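Side-chain contacts in putative phosphomannomutase (PDB 1TUO), which is probably a magnesium-dependent phosphosugar mutase of the phosphohexose mutase family, moving a phosphate group between positions on its sugar substrate: residues T107-P112 / A252-V257; G191-F196 / D347-S352; F244-D249 / L353-S358. All blocks are in the same frame, centred on the assembly; numbering follows the deposited sequence.

Contact 1: T107-P112 / A252-V257; sequences TASHNP and ADRVGV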
loop_
_atom_site.group_PDB
_atom_site.type_symbol
_atom_site.label_atom_id
_atom_site.label_comp_id
_atom_site.label_asym_id
_atom_site.label_seq_id
_atom_site.Cartn_x
_atom_site.Cartn_y
_atom_site.Cartn_z
ATOM N N THR A 107 -6.918 -11.152 0.030
ATOM C CA THR A 107 -7.269 -9.768 0.280
ATOM C C THR A 107 -7.664 -9.070 -1.010
ATOM O O THR A 107 -7.334 -9.534 -2.103
ATOM C CB THR A 107 -6.071 -8.993 0.905
ATOM O OG1 THR A 107 -6.487 -7.677 1.280
ATOM C CG2 THR A 107 -4.927 -8.867 -0.100
ATOM N N ALA A 108 -8.398 -7.971 -0.859
ATOM C CA ALA A 108 -8.805 -7.128 -1.972
ATOM C C ALA A 108 -8.389 -5.713 -1.558
ATOM O O ALA A 108 -8.924 -4.708 -2.034
ATOM C CB ALA A 108 -10.309 -7.212 -2.213
ATOM N N SER A 109 -7.438 -5.668 -0.626
ATOM C CA SER A 109 -6.836 -4.426 -0.153
ATOM C C SER A 109 -7.794 -3.296 0.232
ATOM O O SER A 109 -8.473 -3.371 1.248
ATOM C CB SER A 109 -5.841 -3.948 -1.227
ATOM O OG SER A 109 -5.036 -2.863 -0.791
ATOM N N HIS A 110 -7.842 -2.256 -0.590
ATOM C CA HIS A 110 -8.679 -1.085 -0.319
ATOM C C HIS A 110 -10.016 -1.082 -1.056
ATOM O O HIS A 110 -10.759 -0.105 -0.990
ATOM C CB HIS A 110 -7.902 0.165 -0.713
ATOM C CG HIS A 110 -7.583 0.222 -2.172
ATOM N ND1 HIS A 110 -8.414 0.820 -3.094
ATOM C CD2 HIS A 110 -6.559 -0.312 -2.881
ATOM C CE1 HIS A 110 -7.917 0.654 -4.307
ATOM N NE2 HIS A 110 -6.792 -0.031 -4.205
ATOM N N ASN A 111 -10.329 -2.167 -1.752
ATOM C CA ASN A 111 -11.573 -2.241 -2.509
ATOM C C ASN A 111 -12.834 -2.425 -1.675
ATOM O O ASN A 111 -12.774 -2.778 -0.501
ATOM C CB ASN A 111 -11.477 -3.360 -3.541
ATOM C CG ASN A 111 -10.518 -3.029 -4.657
ATOM O OD1 ASN A 111 -10.642 -1.986 -5.305
ATOM N ND2 ASN A 111 -9.556 -3.909 -4.895
ATOM N N PRO A 112 -14.006 -2.172 -2.282
ATOM C CA PRO A 112 -15.274 -2.323 -1.570
ATOM C C PRO A 112 -15.381 -3.721 -0.954
ATOM O O PRO A 112 -14.781 -4.677 -1.451
ATOM C CB PRO A 112 -16.308 -2.067 -2.662
ATOM C CG PRO A 112 -15.623 -1.025 -3.511
ATOM C CD PRO A 112 -14.216 -1.597 -3.623
ATOM N N ALA A 252 -3.715 -3.008 5.315
ATOM C CA ALA A 252 -2.659 -2.161 5.845
ATOM C C ALA A 252 -1.390 -2.059 5.007
ATOM O O ALA A 252 -0.292 -1.961 5.559
ATOM C CB ALA A 252 -2.310 -2.589 7.281
ATOM N N ASP A 253 -1.511 -2.085 3.683
ATOM C CA ASP A 253 -0.306 -1.900 2.886
ATOM C C ASP A 253 -0.250 -0.429 2.471
ATOM O O ASP A 253 0.745 0.036 1.910
ATOM C CB ASP A 253 -0.264 -2.831 1.658
ATOM C CG ASP A 253 -1.272 -2.468 0.591
ATOM O OD1 ASP A 253 -1.094 -2.950 -0.551
ATOM O OD2 ASP A 253 -2.231 -1.724 0.877
ATOM N N ARG A 254 -1.319 0.307 2.781
ATOM C CA ARG A 254 -1.416 1.739 2.463
ATOM C C ARG A 254 -1.889 2.532 3.681
ATOM O O ARG A 254 -2.548 1.990 4.565
ATOM C CB ARG A 254 -2.427 1.982 1.339
ATOM C CG ARG A 254 -2.186 1.204 0.059
ATOM C CD ARG A 254 -3.313 1.455 -0.933
ATOM N NE ARG A 254 -3.076 0.789 -2.210
ATOM C CZ ARG A 254 -3.766 1.031 -3.319
ATOM N NH1 ARG A 254 -4.743 1.929 -3.313
ATOM N NH2 ARG A 254 -3.480 0.375 -4.438
ATOM N N VAL A 255 -1.570 3.823 3.717
ATOM C CA VAL A 255 -2.016 4.655 4.825
ATOM C C VAL A 255 -2.458 6.033 4.357
ATOM O O VAL A 255 -2.025 6.523 3.309
ATOM C CB VAL A 255 -0.908 4.851 5.892
ATOM C CG1 VAL A 255 -0.500 3.517 6.475
ATOM C CG2 VAL A 255 0.286 5.562 5.281
ATOM N N GLY A 256 -3.345 6.635 5.140
ATOM C CA GLY A 256 -3.826 7.974 4.867
ATOM C C GLY A 256 -3.617 8.714 6.177
ATOM O O GLY A 256 -3.608 8.090 7.242
ATOM N N VAL A 257 -3.445 10.028 6.120
ATOM C CA VAL A 257 -3.205 10.798 7.334
ATOM C C VAL A 257 -4.209 11.932 7.555
ATOM O O VAL A 257 -4.610 12.610 6.610
ATOM C CB VAL A 257 -1.779 11.404 7.311
ATOM C CG1 VAL A 257 -1.579 12.348 8.485
ATOM C CG2 VAL A 257 -0.740 10.284 7.359
#
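His110 and Arg254 make the tight half of this contact, the imidazole of His110 lying over a face of the Arg254 guanidinium, the two planes 23° apart. NH1 of Arg254 lies over the ring, 2.9 Å from CD2 of His110, a spacing so short that the exact placement of the groups is doubtful. NE2 of His110 is 3.0 Å from the same NH1, but at an angle too poor for a hydrogen bond. The arginine chain reaches the ring fully extended from CG to NE, and its NE is buried here with no partner in the model. Replacing His110 with an alanine would take away the ring over this guanidinium, which would probably then be freer to turn. The loops involved, TASHNP and the one ending in ADR, correspond in phosphohexomutases to the phosphoserine loop and the metal-binding loop, consistent with an active-site cleft to which the first and second domains both contribute. Deeper in, packing is looser: OG of Ser109, anti to the backbone N (chi1 -171°), lies 3.5 Å from OD2 of Asp253; its hydrogen bonds are with Asp251 and Asp249. An ST turn, Ser109 N to Thr107 OG1 at 2.9 Å, shapes the loop just before the serine. Whereas Ser109 and Asp253 are buried, His110 and Arg254 remain partly open to solvent.

Contact 2: G191-F196 / D347-S352; sequences GFLKGF and DGILTS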
loop_
_atom_site.group_PDB
_atom_site.type_symbol
_atom_site.label_atom_id
_atom_site.label_comp_id
_atom_site.label_asym_id
_atom_site.label_seq_id
_atom_site.Cartn_x
_atom_site.Cartn_y
_atom_site.Cartn_z
ATOM N N GLY A 191 -4.605 -3.041 15.980
ATOM C CA GLY A 191 -3.731 -3.472 17.057
ATOM C C GLY A 191 -2.244 -3.580 16.775
ATOM O O GLY A 191 -1.460 -3.806 17.698
ATOM N N PHE A 192 -1.837 -3.403 15.524
ATOM C CA PHE A 192 -0.428 -3.530 15.190
ATOM C C PHE A 192 0.482 -2.398 15.642
ATOM O O PHE A 192 1.653 -2.630 15.934
ATOM C CB PHE A 192 -0.259 -3.793 13.688
ATOM C CG PHE A 192 -0.441 -5.231 13.324
ATOM C CD1 PHE A 192 -1.712 -5.800 13.283
ATOM C CD2 PHE A 192 0.666 -6.050 13.121
ATOM C CE1 PHE A 192 -1.877 -7.166 13.055
ATOM C CE2 PHE A 192 0.509 -7.419 12.892
ATOM C CZ PHE A 192 -0.763 -7.975 12.863
ATOM N N LEU A 193 -0.038 -1.181 15.715
ATOM C CA LEU A 193 0.790 -0.066 16.160
ATOM C C LEU A 193 0.937 -0.107 17.682
ATOM O O LEU A 193 2.030 0.092 18.205
ATOM C CB LEU A 193 0.185 1.264 15.707
ATOM C CG LEU A 193 0.253 1.470 14.190
ATOM C CD1 LEU A 193 -0.406 2.788 13.818
ATOM C CD2 LEU A 193 1.707 1.460 13.733
ATOM N N LYS A 194 -0.162 -0.370 18.384
ATOM C CA LYS A 194 -0.121 -0.468 19.843
ATOM C C LYS A 194 0.757 -1.660 20.184
ATOM O O LYS A 194 1.593 -1.602 21.090
ATOM C CB LYS A 194 -1.516 -0.711 20.420
ATOM C CG LYS A 194 -2.489 0.437 20.262
ATOM C CD LYS A 194 -3.817 0.088 20.919
ATOM C CE LYS A 194 -4.825 1.210 20.780
ATOM N NZ LYS A 194 -6.123 0.835 21.411
ATOM N N GLY A 195 0.559 -2.745 19.441
ATOM C CA GLY A 195 1.334 -3.947 19.659
ATOM C C GLY A 195 2.828 -3.701 19.551
ATOM O O GLY A 195 3.582 -4.067 20.451
ATOM N N PHE A 196 3.261 -3.078 18.459
ATOM C CA PHE A 196 4.680 -2.798 18.259
ATOM C C PHE A 196 5.279 -1.964 19.389
ATOM O O PHE A 196 6.368 -2.261 19.884
ATOM C CB PHE A 196 4.919 -2.052 16.947
ATOM C CG PHE A 196 6.309 -1.494 16.823
ATOM C CD1 PHE A 196 7.377 -2.319 16.487
ATOM C CD2 PHE A 196 6.563 -0.156 17.116
ATOM C CE1 PHE A 196 8.679 -1.821 16.444
ATOM C CE2 PHE A 196 7.862 0.355 17.078
ATOM C CZ PHE A 196 8.922 -0.481 16.742
ATOM N N ASP A 347 4.270 -1.202 2.981
ATOM C CA ASP A 347 4.005 -1.484 4.390
ATOM C C ASP A 347 3.440 -0.253 5.093
ATOM O O ASP A 347 4.169 0.692 5.401
ATOM C CB ASP A 347 5.291 -1.957 5.085
ATOM C CG ASP A 347 5.047 -2.447 6.502
ATOM O OD1 ASP A 347 5.825 -3.307 6.975
ATOM O OD2 ASP A 347 4.089 -1.971 7.151
ATOM N N GLY A 348 2.131 -0.277 5.336
ATOM C CA GLY A 348 1.473 0.842 5.981
ATOM C C GLY A 348 1.764 0.957 7.465
ATOM O O GLY A 348 1.613 2.028 8.056
ATOM N N ILE A 349 2.170 -0.151 8.071
ATOM C CA ILE A 349 2.490 -0.155 9.490
ATOM C C ILE A 349 3.833 0.553 9.681
ATOM O O ILE A 349 3.966 1.440 10.533
ATOM C CB ILE A 349 2.565 -1.595 10.033
ATOM C CG1 ILE A 349 1.218 -2.299 9.809
ATOM C CG2 ILE A 349 2.938 -1.579 11.516
ATOM C CD1 ILE A 349 0.018 -1.582 10.422
ATOM N N LEU A 350 4.823 0.185 8.879
ATOM C CA LEU A 350 6.119 0.847 8.996
ATOM C C LEU A 350 5.986 2.311 8.585
ATOM O O LEU A 350 6.646 3.179 9.154
ATOM C CB LEU A 350 7.183 0.164 8.129
ATOM C CG LEU A 350 8.565 0.825 8.211
ATOM C CD1 LEU A 350 8.997 0.918 9.677
ATOM C CD2 LEU A 350 9.577 0.022 7.412
ATOM N N THR A 351 5.130 2.595 7.602
ATOM C CA THR A 351 4.950 3.981 7.177
ATOM C C THR A 351 4.408 4.799 8.339
ATOM O O THR A 351 4.857 5.920 8.584
ATOM C CB THR A 351 3.966 4.112 5.994
ATOM O OG1 THR A 351 4.491 3.426 4.854
ATOM C CG2 THR A 351 3.788 5.575 5.625
ATOM N N SER A 352 3.439 4.237 9.055
ATOM C CA SER A 352 2.855 4.931 10.192
ATOM C C SER A 352 3.926 5.215 11.238
ATOM O O SER A 352 4.015 6.325 11.766
ATOM C CB SER A 352 1.744 4.089 10.818
ATOM O OG SER A 352 0.666 3.930 9.914
#
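Two helices on the same face of a mixed beta sheet meet near their first turns, where Leu193 of helix 192-199 forks against Ile349 and Ser352 of helix 348-362. The axes of the short helical segments cross at -61° and stay 10.6 Å apart at closest approach, wide enough for side chains to fill the gap. Leu193 CG stands anti to its carbonyl carbon (chi1 -69°), and from there both methyls face Ser352 CB, each 3.9 Å away. Of these, CD2 also meets Ile349 CG2 at 4.0 Å, while the other branch of the isoleucine ends in CD1, 4.0 Å from CB of Phe192. The phenylalanine thus contributes its stem; its ring turns away to form a cation-pi pair with Arg157. Some polar groups of the second helix are satisfied within it. Ser352 OG donates to Gly348 O at 2.8 Å, nearly in line with the carbonyl, leaving its CB toward the leucine. Asp347 is the N-cap: its OD2 takes a straight bond (168°) from Leu350 N, which comes from above the carboxylate plane, and a weaker one from Ile349 N. The other oxygen, OD1, is held by Tyr160 and His342, tying the helix start to its surroundings. Beneath the joint, strand 244-248 offers Val246 to both Leu193 and Ser352, and helix 157-165 closes on Ile349 through Tyr160.

Contact 3: F244-D249 / L353-S358; sequences FAVATD and LLLLES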
loop_
_atom_site.group_PDB
_atom_site.type_symbol
_atom_site.label_atom_id
_atom_site.label_comp_id
_atom_site.label_asym_id
_atom_site.label_seq_id
_atom_site.Cartn_x
_atom_site.Cartn_y
_atom_site.Cartn_z
ATOM N N PHE A 244 -1.737 13.296 15.686
ATOM C CA PHE A 244 -2.291 13.070 14.365
ATOM C C PHE A 244 -2.839 11.662 14.249
ATOM O O PHE A 244 -2.636 10.822 15.124
ATOM C CB PHE A 244 -1.239 13.331 13.275
ATOM C CG PHE A 244 -0.098 12.351 13.261
ATOM C CD1 PHE A 244 -0.060 11.316 12.327
ATOM C CD2 PHE A 244 0.963 12.483 14.151
ATOM C CE1 PHE A 244 1.016 10.432 12.276
ATOM C CE2 PHE A 244 2.042 11.604 14.110
ATOM C CZ PHE A 244 2.073 10.577 13.171
ATOM N N ALA A 245 -3.551 11.411 13.164
ATOM C CA ALA A 245 -4.124 10.096 12.962
ATOM C C ALA A 245 -3.579 9.430 11.719
ATOM O O ALA A 245 -3.312 10.095 10.725
ATOM C CB ALA A 245 -5.640 10.204 12.850
ATOM N N VAL A 246 -3.389 8.116 11.802
ATOM C CA VAL A 246 -2.975 7.342 10.640
ATOM C C VAL A 246 -4.142 6.403 10.406
ATOM O O VAL A 246 -4.693 5.843 11.355
ATOM C CB VAL A 246 -1.694 6.504 10.874
ATOM C CG1 VAL A 246 -0.484 7.416 10.886
ATOM C CG2 VAL A 246 -1.793 5.720 12.168
ATOM N N ALA A 247 -4.546 6.266 9.150
ATOM C CA ALA A 247 -5.648 5.376 8.803
ATOM C C ALA A 247 -5.068 4.335 7.870
ATOM O O ALA A 247 -4.616 4.665 6.774
ATOM C CB ALA A 247 -6.755 6.156 8.098
ATOM N N THR A 248 -5.042 3.085 8.311
ATOM C CA THR A 248 -4.505 2.029 7.465
ATOM C C THR A 248 -5.651 1.418 6.660
ATOM O O THR A 248 -6.776 1.319 7.153
ATOM C CB THR A 248 -3.792 0.939 8.309
ATOM O OG1 THR A 248 -4.641 0.515 9.385
ATOM C CG2 THR A 248 -2.492 1.481 8.881
ATOM N N ASP A 249 -5.379 1.040 5.416
ATOM C CA ASP A 249 -6.434 0.457 4.597
ATOM C C ASP A 249 -6.743 -0.991 4.977
ATOM O O ASP A 249 -6.219 -1.514 5.964
ATOM C CB ASP A 249 -6.104 0.568 3.100
ATOM C CG ASP A 249 -5.049 -0.421 2.640
ATOM O OD1 ASP A 249 -5.042 -0.711 1.426
ATOM O OD2 ASP A 249 -4.228 -0.892 3.462
ATOM N N LEU A 353 4.744 4.210 11.530
ATOM C CA LEU A 353 5.794 4.367 12.528
ATOM C C LEU A 353 6.877 5.359 12.108
ATOM O O LEU A 353 7.413 6.079 12.954
ATOM C CB LEU A 353 6.401 2.999 12.871
ATOM C CG LEU A 353 5.401 2.081 13.586
ATOM C CD1 LEU A 353 5.934 0.654 13.688
ATOM C CD2 LEU A 353 5.108 2.650 14.969
ATOM N N LEU A 354 7.201 5.417 10.817
ATOM C CA LEU A 354 8.211 6.373 10.360
ATOM C C LEU A 354 7.647 7.791 10.421
ATOM O O LEU A 354 8.375 8.746 10.704
ATOM C CB LEU A 354 8.676 6.042 8.941
ATOM C CG LEU A 354 9.561 4.792 8.831
ATOM C CD1 LEU A 354 9.742 4.408 7.374
ATOM C CD2 LEU A 354 10.916 5.059 9.490
ATOM N N LEU A 355 6.351 7.939 10.156
ATOM C CA LEU A 355 5.744 9.265 10.238
ATOM C C LEU A 355 5.862 9.720 11.688
ATOM O O LEU A 355 6.239 10.853 11.970
ATOM C CB LEU A 355 4.270 9.220 9.823
ATOM C CG LEU A 355 4.075 9.095 8.311
ATOM C CD1 LEU A 355 2.632 8.755 7.980
ATOM C CD2 LEU A 355 4.494 10.409 7.649
ATOM N N LEU A 356 5.546 8.810 12.603
ATOM C CA LEU A 356 5.631 9.085 14.029
ATOM C C LEU A 356 7.073 9.450 14.398
ATOM O O LEU A 356 7.314 10.403 15.153
ATOM C CB LEU A 356 5.165 7.853 14.815
ATOM C CG LEU A 356 5.051 7.961 16.337
ATOM C CD1 LEU A 356 4.041 9.032 16.715
ATOM C CD2 LEU A 356 4.625 6.605 16.895
ATOM N N GLU A 357 8.034 8.701 13.863
ATOM C CA GLU A 357 9.443 8.978 14.140
ATOM C C GLU A 357 9.834 10.373 13.646
ATOM O O GLU A 357 10.464 11.142 14.378
ATOM C CB GLU A 357 10.349 7.943 13.467
ATOM C CG GLU A 357 11.832 8.084 13.852
ATOM C CD GLU A 357 12.745 7.155 13.072
ATOM O OE1 GLU A 357 12.548 5.925 13.141
ATOM O OE2 GLU A 357 13.666 7.655 12.390
ATOM N N SER A 358 9.458 10.697 12.408
ATOM C CA SER A 358 9.791 11.996 11.818
ATOM C C SER A 358 9.313 13.167 12.672
ATOM O O SER A 358 10.041 14.142 12.868
ATOM C CB SER A 358 9.188 12.134 10.408
ATOM O OG SER A 358 7.781 12.313 10.458
#
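Phe244 points the edge of its ring at the backbone of helix 348-362. CZ is 3.9 Å from Leu356 N, and Leu356 CA lies in the ring plane just beyond the edge. Side chains then close on the same end of the ring: CZ stands 4.2 Å from Leu355 CB, while CE2 reaches CD1 of Leu356, whose chain crosses the phenyl at a slant, also at 4.2 Å. Two residues along the strand, Val246 adds a looser touch of 4.5 Å from CG1 to CD1 of Leu355. This is the helix-on-sheet layering of alpha/beta/alpha folds, here between a strand in the domain II sequence range and a helix in that of domain III, running almost antiparallel (165°) with the axes of the two short segments 10.1 Å apart. Phe244 and Val246, two apart, both point to the helix side, and a chi1 of 67°, with CG between the backbone N and the carbonyl carbon, swings the ring edge-on to the helix backbone. Leu180 of the adjoining strand and Val359 of the helix also touch it. Strand 180-183 fixes the backbone beneath through the hydrogen bonds of Phe244 and Val246 with Tyr181. On the helix, Ser358 OG donates to Leu355 O at 2.6 Å and is bonded in turn to Gln369.

How the contacts relate
Along the chain the segments alternate: 107-112, 191-196 and 244-249 come first, then their partners 252-257, 347-352 and 353-358 in the same order, so every pair of contacts crosses along the chain. Contacts 2 and 3 lie close, their centres about 8 Å apart, and use successive turns of helix 348-362; contact 1 is about 14 Å from each. Strands 244-248 and 255-259 are antiparallel neighbours in one sheet, joining contact 3 to contact 1, while Ala252 O reaches Gly348 N at 3.0 Å at the head of the helix. A helix from the domain III sequence range therefore packs on the domain II sheet, whose connecting loop faces domain I at the probable active site.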